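Local coordinates for mitotic checkpoint control protein kinase BUB1 (Drosophila melanogaster, PDB 6JKM) that probably acts as a protein kinase of the mitotic checkpoint at kinetochores and here binds ADP with two magnesium ions, at residues Lys81-Gln86 against Tyr129-Ser134; Pro112-Ile117 against Leu203-Phe208. One frame throughout, in Å; residues are numbered along the deposited sequence.

In the fold
Of the four segments, 81-86 comes first, and 112-117 follows in the loop after helix 92-104. The chain then makes strands 119-122 and 127-132, and interaction 1 closes a loop of 42 residues by setting 129-134 beside 81-86. Interaction 2 comes at strand 203-205, after helices 139-150 and 156-175, and closes a loop of 85 residues back to 112-117. The two loops cross. Interaction 1 pairs two strands of the N-terminal lobe sheet and runs on into the start of the hinge, whereas interaction 2 joins the linker behind helix 92-104 to the hairpin of strands 188-190 and 203-205. ADP touches both, and the Lys85 amine of interaction 1 meets the Asp207 carboxylate of interaction 2.

Interaction 1: residues Lys81-Gln86 against Tyr129-Ser134; sequences KVALKQ and YISEFS. With ADP (adenosine-5'-diphosphate), chain B.
Strands 81-86 and 129-132 pair antiparallel in the N-terminal lobe, with Ala83 against Ser131 and Lys85 against Tyr129 as hydrogen-bonded pairs. They are neighbours in the large sheet and lie over the nucleotide cleft. The Ala83 N to Ser131 O bond is 2.8 Å, and the bond from Ser131 N to Ala83 O lies in the carbonyl plane. Past the end of the strand, Phe133 N still reaches Lys81 O at 3.2 Å, but it sits above that carbonyl's plane.

Leu84 and Ile130 lie side by side and point the same way, with Leu84 CD2 3.7 Å from Ile130 CD1. Leu49 and Val51 of strand 47-51 cover this apolar face. The face carrying Ala83, Ser131 and Lys85 turns to the ligand. Ala83 CB packs 3.5 Å from ADP N6.

This is the strand of the kinase VAIK motif, here Val-Ala-Leu-Lys, beside the start of the hinge. ADP N6 donates to Glu132 O at 2.8 Å and Ser134 N donates to ADP N1, the usual hinge pattern for adenine. Phe133 lies between those two residues. Its CG is anti to the backbone N (chi1 -175°), which brings the ring beside the base, with CE1 3.5 Å from ADP C2. Backbone Ala83 N meets the edge of the same ring.

The extended chain of Lys85 carries NZ to both phosphates. It binds ADP O1A at 2.7 Å and ADP O2B at 2.9 Å, with a further bond to the bridging O3A. Glu94 of helix 92-104 forms a salt bridge with the same NZ, the lysine-glutamate pair of active-like kinases.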
loop_
_atom_site.group_PDB
_atom_site.type_symbol
_atom_site.label_atom_id
_atom_site.label_comp_id
_atom_site.label_asym_id
_atom_site.label_seq_id
_atom_site.Cartn_x
_atom_site.Cartn_y
_atom_site.Cartn_z
ATOM N N LYS A 81 -3.545 -19.741 6.498
ATOM C CA LYS A 81 -2.780 -18.817 7.329
ATOM C C LYS A 81 -3.379 -17.424 7.238
ATOM O O LYS A 81 -3.762 -16.975 6.158
ATOM C CB LYS A 81 -1.316 -18.770 6.887
ATOM C CG LYS A 81 -0.370 -19.689 7.624
ATOM C CD LYS A 81 1.042 -19.488 7.074
ATOM C CE LYS A 81 2.071 -20.305 7.830
ATOM N NZ LYS A 81 3.454 -20.040 7.309
ATOM N N VAL A 82 -3.431 -16.736 8.369
ATOM C CA VAL A 82 -4.030 -15.414 8.416
ATOM C C VAL A 82 -3.122 -14.428 9.144
ATOM O O VAL A 82 -2.292 -14.820 9.967
ATOM C CB VAL A 82 -5.409 -15.421 9.128
ATOM C CG1 VAL A 82 -6.431 -16.296 8.378
ATOM C CG2 VAL A 82 -5.259 -15.855 10.597
ATOM N N ALA A 83 -3.288 -13.143 8.826
ATOM C CA ALA A 83 -2.748 -12.076 9.659
ATOM C C ALA A 83 -3.835 -11.622 10.615
ATOM O O ALA A 83 -4.997 -11.519 10.228
ATOM C CB ALA A 83 -2.259 -10.904 8.821
ATOM N N LEU A 84 -3.455 -11.339 11.853
ATOM C CA LEU A 84 -4.392 -10.784 12.816
ATOM C C LEU A 84 -3.871 -9.419 13.217
ATOM O O LEU A 84 -2.770 -9.311 13.741
ATOM C CB LEU A 84 -4.557 -11.707 14.033
ATOM C CG LEU A 84 -5.039 -13.119 13.664
ATOM C CD1 LEU A 84 -3.913 -14.122 13.753
ATOM C CD2 LEU A 84 -6.217 -13.551 14.547
ATOM N N LYS A 85 -4.629 -8.372 12.930
ATOM C CA LYS A 85 -4.145 -7.028 13.208
ATOM C C LYS A 85 -4.967 -6.410 14.315
ATOM O O LYS A 85 -6.184 -6.238 14.182
ATOM C CB LYS A 85 -4.198 -6.153 11.944
ATOM C CG LYS A 85 -3.652 -4.737 12.149
ATOM C CD LYS A 85 -3.680 -3.946 10.819
ATOM C CE LYS A 85 -3.083 -2.556 11.014
ATOM N NZ LYS A 85 -2.798 -1.891 9.698
ATOM N N GLN A 86 -4.293 -6.084 15.411
ATOM C CA GLN A 86 -4.951 -5.521 16.579
ATOM C C GLN A 86 -4.550 -4.081 16.771
ATOM O O GLN A 86 -3.376 -3.747 16.632
ATOM C CB GLN A 86 -4.600 -6.318 17.818
ATOM C CG GLN A 86 -5.192 -5.731 19.088
ATOM C CD GLN A 86 -5.209 -6.739 20.195
ATOM O OE1 GLN A 86 -4.162 -7.154 20.675
ATOM N NE2 GLN A 86 -6.396 -7.148 20.607
ATOM N N TYR A 129 -8.589 -7.276 13.182
ATOM C CA TYR A 129 -8.957 -7.582 11.807
ATOM C C TYR A 129 -8.150 -8.771 11.290
ATOM O O TYR A 129 -6.922 -8.838 11.446
ATOM C CB TYR A 129 -8.758 -6.350 10.904
ATOM C CG TYR A 129 -9.627 -5.174 11.340
ATOM C CD1 TYR A 129 -10.960 -5.364 11.667
ATOM C CD2 TYR A 129 -9.109 -3.879 11.431
ATOM C CE1 TYR A 129 -11.761 -4.305 12.085
ATOM C CE2 TYR A 129 -9.917 -2.804 11.850
ATOM C CZ TYR A 129 -11.225 -3.028 12.175
ATOM O OH TYR A 129 -12.022 -1.980 12.599
ATOM N N ILE A 130 -8.851 -9.700 10.655
ATOM C CA ILE A 130 -8.232 -10.913 10.123
ATOM C C ILE A 130 -8.248 -10.939 8.598
ATOM O O ILE A 130 -9.297 -10.760 7.983
ATOM C CB ILE A 130 -8.956 -12.154 10.677
ATOM C CG1 ILE A 130 -8.860 -12.139 12.202
ATOM C CG2 ILE A 130 -8.363 -13.429 10.095
ATOM C CD1 ILE A 130 -9.535 -13.334 12.922
ATOM N N SER A 131 -7.095 -11.181 7.985
ATOM C CA SER A 131 -7.004 -11.207 6.530
ATOM C C SER A 131 -6.016 -12.277 6.078
ATOM O O SER A 131 -5.286 -12.834 6.890
ATOM C CB SER A 131 -6.578 -9.835 5.997
ATOM O OG SER A 131 -5.377 -9.434 6.628
ATOM N N GLU A 132 -5.990 -12.557 4.775
ATOM C CA GLU A 132 -5.063 -13.534 4.220
ATOM C C GLU A 132 -3.597 -13.158 4.520
ATOM O O GLU A 132 -3.184 -12.017 4.304
ATOM C CB GLU A 132 -5.278 -13.671 2.703
ATOM C CG GLU A 132 -4.359 -14.702 2.066
ATOM C CD GLU A 132 -4.449 -14.743 0.546
ATOM O OE1 GLU A 132 -5.324 -14.069 -0.039
ATOM O OE2 GLU A 132 -3.619 -15.451 -0.070
ATOM N N PHE A 133 -2.832 -14.124 5.032
ATOM C CA PHE A 133 -1.413 -13.951 5.311
ATOM C C PHE A 133 -0.558 -14.200 4.063
ATOM O O PHE A 133 -0.743 -15.204 3.379
ATOM C CB PHE A 133 -0.985 -14.913 6.419
ATOM C CG PHE A 133 0.446 -14.735 6.881
ATOM C CD1 PHE A 133 0.791 -13.702 7.740
ATOM C CD2 PHE A 133 1.434 -15.617 6.473
ATOM C CE1 PHE A 133 2.089 -13.552 8.177
ATOM C CE2 PHE A 133 2.738 -15.465 6.915
ATOM C CZ PHE A 133 3.064 -14.435 7.766
ATOM N N SER A 134 0.391 -13.310 3.781
ATOM C CA SER A 134 1.368 -13.578 2.726
ATOM C C SER A 134 2.658 -14.200 3.278
ATOM O O SER A 134 3.299 -13.618 4.141
ATOM C CB SER A 134 1.727 -12.293 1.987
ATOM O OG SER A 134 2.889 -12.506 1.200
HETATM P PB ADP B . 0.596 -0.787 10.527
HETATM O O1B ADP B . 1.037 -0.927 11.945
HETATM O O2B ADP B . -0.693 0.000 10.392
HETATM O O3B ADP B . 1.711 -0.309 9.609
HETATM P PA ADP B . 0.243 -3.021 8.670
HETATM O O1A ADP B . -1.157 -3.528 8.361
HETATM O O2A ADP B . 1.010 -2.204 7.663
HETATM O O3A ADP B . 0.241 -2.328 10.135
HETATM O "O5'" ADP B . 1.191 -4.297 8.985
HETATM C "C5'" ADP B . 2.512 -4.103 9.501
HETATM C "C4'" ADP B . 3.474 -5.129 8.890
HETATM O "O4'" ADP B . 3.063 -6.464 9.228
HETATM C "C3'" ADP B . 3.445 -5.117 7.376
HETATM O "O3'" ADP B . 4.334 -4.145 6.817
HETATM C "C2'" ADP B . 3.898 -6.528 7.060
HETATM O "O2'" ADP B . 5.335 -6.544 7.165
HETATM C "C1'" ADP B . 3.270 -7.376 8.156
HETATM N N9 ADP B . 1.945 -7.804 7.641
HETATM C C8 ADP B . 0.775 -7.129 7.773
HETATM N N7 ADP B . -0.244 -7.788 7.168
HETATM C C5 ADP B . 0.267 -8.906 6.616
HETATM C C6 ADP B . -0.258 -10.044 5.843
HETATM N N6 ADP B . -1.580 -10.130 5.502
HETATM N N1 ADP B . 0.626 -10.998 5.468
HETATM C C2 ADP B . 1.928 -10.946 5.792
HETATM N N3 ADP B . 2.467 -9.944 6.508
HETATM C C4 ADP B . 1.702 -8.912 6.933
#

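Interaction 2: residues Pro112-Ile117 against Leu203-Phe208; sequences PSYAHI and LQLIDF. With MG (magnesium ion), chain C; MG (magnesium ion), chain D; ADP (adenosine-5'-diphosphate), chain B.
Gln204, Leu205 and Ala115 make the first shell of bonds between the 203-208 segment and the loop 112-117. Leu205 N donates to Ser113 O at 2.8 Å, and Ala115 N returns a nearly linear bond (174°) to Leu205 O at 3.0 Å. Gln204 adds a side-chain bond. With CG anti to the backbone N (chi1 -178°) and the chain extended, its amide lies alongside the loop and NE2 reaches Pro112 O at 3.0 Å. That oxygen stays nearly in the amide plane, while CG packs on Ala115 N. With an alanine at Gln204, Pro112 O would probably lose its amide donor and a gap would open beside Ala115.

Farther along, Ala115 CB meets Ile206 CG2 at 3.9 Å and Phe208 CE2 at 4.2 Å. Phe208 CZ approaches the edge of the Tyr114 ring.

Asp207 and Phe208 begin the kinase DFG motif. Asp207 OD1 bridges the two magnesium ions, at 2.2 Å from the ion of chain C and 2.3 Å from that of chain D, and OD2 also binds the chain D ion. ADP O3B and O2A, two waters and Asn187 complete the site of the chain C ion. Phe208 packs on Ile97 and Ile101 of helix 92-104 and meets the ring of His180, much as in the regulatory spine of active kinases. Tyr114 OH is hydrogen-bonded to Ile169 O, joining the loop to helix 156-175 of the C-terminal lobe.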
loop_
_atom_site.group_PDB
_atom_site.type_symbol
_atom_site.label_atom_id
_atom_site.label_comp_id
_atom_site.label_asym_id
_atom_site.label_seq_id
_atom_site.Cartn_x
_atom_site.Cartn_y
_atom_site.Cartn_z
ATOM N N PRO A 112 -7.567 -9.281 -5.989
ATOM C CA PRO A 112 -6.510 -9.734 -5.067
ATOM C C PRO A 112 -5.508 -8.654 -4.650
ATOM O O PRO A 112 -4.703 -8.897 -3.750
ATOM C CB PRO A 112 -5.768 -10.821 -5.876
ATOM C CG PRO A 112 -6.698 -11.185 -7.004
ATOM C CD PRO A 112 -7.455 -9.927 -7.312
ATOM N N SER A 113 -5.514 -7.490 -5.288
ATOM C CA SER A 113 -4.448 -6.547 -4.987
ATOM C C SER A 113 -4.809 -5.502 -3.922
ATOM O O SER A 113 -4.041 -4.564 -3.690
ATOM C CB SER A 113 -3.987 -5.871 -6.277
ATOM O OG SER A 113 -4.986 -5.008 -6.763
ATOM N N TYR A 114 -5.955 -5.679 -3.262
ATOM C CA TYR A 114 -6.290 -4.899 -2.069
ATOM C C TYR A 114 -6.662 -5.828 -0.948
ATOM O O TYR A 114 -7.554 -6.661 -1.123
ATOM C CB TYR A 114 -7.449 -3.926 -2.328
ATOM C CG TYR A 114 -7.221 -3.131 -3.588
ATOM C CD1 TYR A 114 -6.364 -2.039 -3.591
ATOM C CD2 TYR A 114 -7.818 -3.501 -4.784
ATOM C CE1 TYR A 114 -6.108 -1.329 -4.759
ATOM C CE2 TYR A 114 -7.577 -2.795 -5.945
ATOM C CZ TYR A 114 -6.729 -1.703 -5.918
ATOM O OH TYR A 114 -6.481 -0.999 -7.084
ATOM N N ALA A 115 -6.013 -5.651 0.206
ATOM C CA ALA A 115 -6.347 -6.408 1.420
ATOM C C ALA A 115 -7.845 -6.523 1.630
ATOM O O ALA A 115 -8.583 -5.549 1.458
ATOM C CB ALA A 115 -5.704 -5.772 2.642
ATOM N N HIS A 116 -8.291 -7.726 1.982
ATOM C CA HIS A 116 -9.695 -7.977 2.299
ATOM C C HIS A 116 -9.805 -8.468 3.752
ATOM O O HIS A 116 -9.156 -9.431 4.147
ATOM C CB HIS A 116 -10.293 -9.000 1.324
ATOM C CG HIS A 116 -11.705 -9.384 1.638
ATOM N ND1 HIS A 116 -12.021 -10.452 2.457
ATOM C CD2 HIS A 116 -12.890 -8.863 1.238
ATOM C CE1 HIS A 116 -13.334 -10.552 2.568
ATOM N NE2 HIS A 116 -13.889 -9.602 1.830
ATOM N N ILE A 117 -10.604 -7.776 4.551
ATOM C CA ILE A 117 -10.813 -8.174 5.941
ATOM C C ILE A 117 -11.871 -9.276 5.942
ATOM O O ILE A 117 -13.047 -9.034 5.648
ATOM C CB ILE A 117 -11.204 -6.956 6.798
ATOM C CG1 ILE A 117 -9.974 -6.039 6.940
ATOM C CG2 ILE A 117 -11.715 -7.379 8.199
ATOM C CD1 ILE A 117 -10.234 -4.774 7.747
ATOM N N LEU A 203 1.337 -8.286 -6.381
ATOM C CA LEU A 203 1.341 -7.441 -5.184
ATOM C C LEU A 203 -0.064 -7.200 -4.608
ATOM O O LEU A 203 -1.071 -7.364 -5.298
ATOM C CB LEU A 203 1.996 -6.091 -5.480
ATOM C CG LEU A 203 3.432 -6.174 -5.999
ATOM C CD1 LEU A 203 3.918 -4.795 -6.449
ATOM C CD2 LEU A 203 4.363 -6.761 -4.941
ATOM N N GLN A 204 -0.100 -6.820 -3.329
ATOM C CA GLN A 204 -1.326 -6.411 -2.652
ATOM C C GLN A 204 -1.046 -5.198 -1.780
ATOM O O GLN A 204 -0.080 -5.174 -1.012
ATOM C CB GLN A 204 -1.898 -7.545 -1.796
ATOM C CG GLN A 204 -3.211 -7.208 -1.087
ATOM C CD GLN A 204 -3.677 -8.352 -0.215
ATOM O OE1 GLN A 204 -3.253 -8.476 0.941
ATOM N NE2 GLN A 204 -4.538 -9.212 -0.764
ATOM N N LEU A 205 -1.873 -4.178 -1.924
ATOM C CA LEU A 205 -1.802 -2.999 -1.086
ATOM C C LEU A 205 -2.589 -3.260 0.204
ATOM O O LEU A 205 -3.723 -3.744 0.164
ATOM C CB LEU A 205 -2.373 -1.799 -1.842
ATOM C CG LEU A 205 -2.401 -0.445 -1.145
ATOM C CD1 LEU A 205 -0.976 0.033 -0.873
ATOM C CD2 LEU A 205 -3.160 0.547 -2.026
ATOM N N ILE A 206 -1.975 -2.943 1.341
ATOM C CA ILE A 206 -2.579 -3.147 2.651
ATOM C C ILE A 206 -2.511 -1.867 3.476
ATOM O O ILE A 206 -1.938 -0.867 3.039
ATOM C CB ILE A 206 -1.868 -4.275 3.435
ATOM C CG1 ILE A 206 -0.450 -3.842 3.812
ATOM C CG2 ILE A 206 -1.802 -5.557 2.615
ATOM C CD1 ILE A 206 0.225 -4.750 4.862
ATOM N N ASP A 207 -3.082 -1.916 4.679
ATOM C CA ASP A 207 -2.959 -0.853 5.676
ATOM C C ASP A 207 -3.641 0.429 5.208
ATOM O O ASP A 207 -2.980 1.407 4.853
ATOM C CB ASP A 207 -1.489 -0.594 6.006
ATOM C CG ASP A 207 -1.310 0.293 7.228
ATOM O OD1 ASP A 207 -0.153 0.665 7.530
ATOM O OD2 ASP A 207 -2.323 0.621 7.883
ATOM N N PHE A 208 -4.976 0.413 5.230
ATOM C CA PHE A 208 -5.765 1.580 4.867
ATOM C C PHE A 208 -6.113 2.446 6.082
ATOM O O PHE A 208 -7.104 3.176 6.070
ATOM C CB PHE A 208 -7.033 1.124 4.147
ATOM C CG PHE A 208 -6.742 0.304 2.935
ATOM C CD1 PHE A 208 -6.224 0.896 1.798
ATOM C CD2 PHE A 208 -6.942 -1.057 2.937
ATOM C CE1 PHE A 208 -5.915 0.147 0.680
ATOM C CE2 PHE A 208 -6.644 -1.816 1.811
ATOM C CZ PHE A 208 -6.131 -1.211 0.688
HETATM MG MG MG C . 1.727 -0.388 7.461
HETATM MG MG MG D . -1.030 1.782 9.282
HETATM P PB ADP B . 0.596 -0.787 10.527
HETATM O O1B ADP B . 1.037 -0.927 11.945
HETATM O O2B ADP B . -0.693 0.000 10.392
HETATM O O3B ADP B . 1.711 -0.309 9.609
HETATM P PA ADP B . 0.243 -3.021 8.670
HETATM O O1A ADP B . -1.157 -3.528 8.361
HETATM O O2A ADP B . 1.010 -2.204 7.663
HETATM O O3A ADP B . 0.241 -2.328 10.135
HETATM O "O5'" ADP B . 1.191 -4.297 8.985
HETATM C "C5'" ADP B . 2.512 -4.103 9.501
HETATM C "C4'" ADP B . 3.474 -5.129 8.890
HETATM O "O4'" ADP B . 3.063 -6.464 9.228
HETATM C "C3'" ADP B . 3.445 -5.117 7.376
HETATM O "O3'" ADP B . 4.334 -4.145 6.817
HETATM C "C2'" ADP B . 3.898 -6.528 7.060
HETATM O "O2'" ADP B . 5.335 -6.544 7.165
HETATM C "C1'" ADP B . 3.270 -7.376 8.156
HETATM N N9 ADP B . 1.945 -7.804 7.641
HETATM C C8 ADP B . 0.775 -7.129 7.773
HETATM N N7 ADP B . -0.244 -7.788 7.168
HETATM C C5 ADP B . 0.267 -8.906 6.616
HETATM C C6 ADP B . -0.258 -10.044 5.843
HETATM N N6 ADP B . -1.580 -10.130 5.502
HETATM N N1 ADP B . 0.626 -10.998 5.468
HETATM C C2 ADP B . 1.928 -10.946 5.792
HETATM N N3 ADP B . 2.467 -9.944 6.508
HETATM C C4 ADP B . 1.702 -8.912 6.933
HETATM O O HOH W 1 -2.260 -10.106 -5.218
HETATM O O HOH W 2 -6.499 -9.970 1.836
HETATM O O HOH W 3 3.596 -1.241 7.561
HETATM O O HOH W 4 2.585 1.283 7.485
HETATM O O HOH W 5 -2.301 2.935 10.085
HETATM O O HOH W 6 0.618 2.713 9.631
#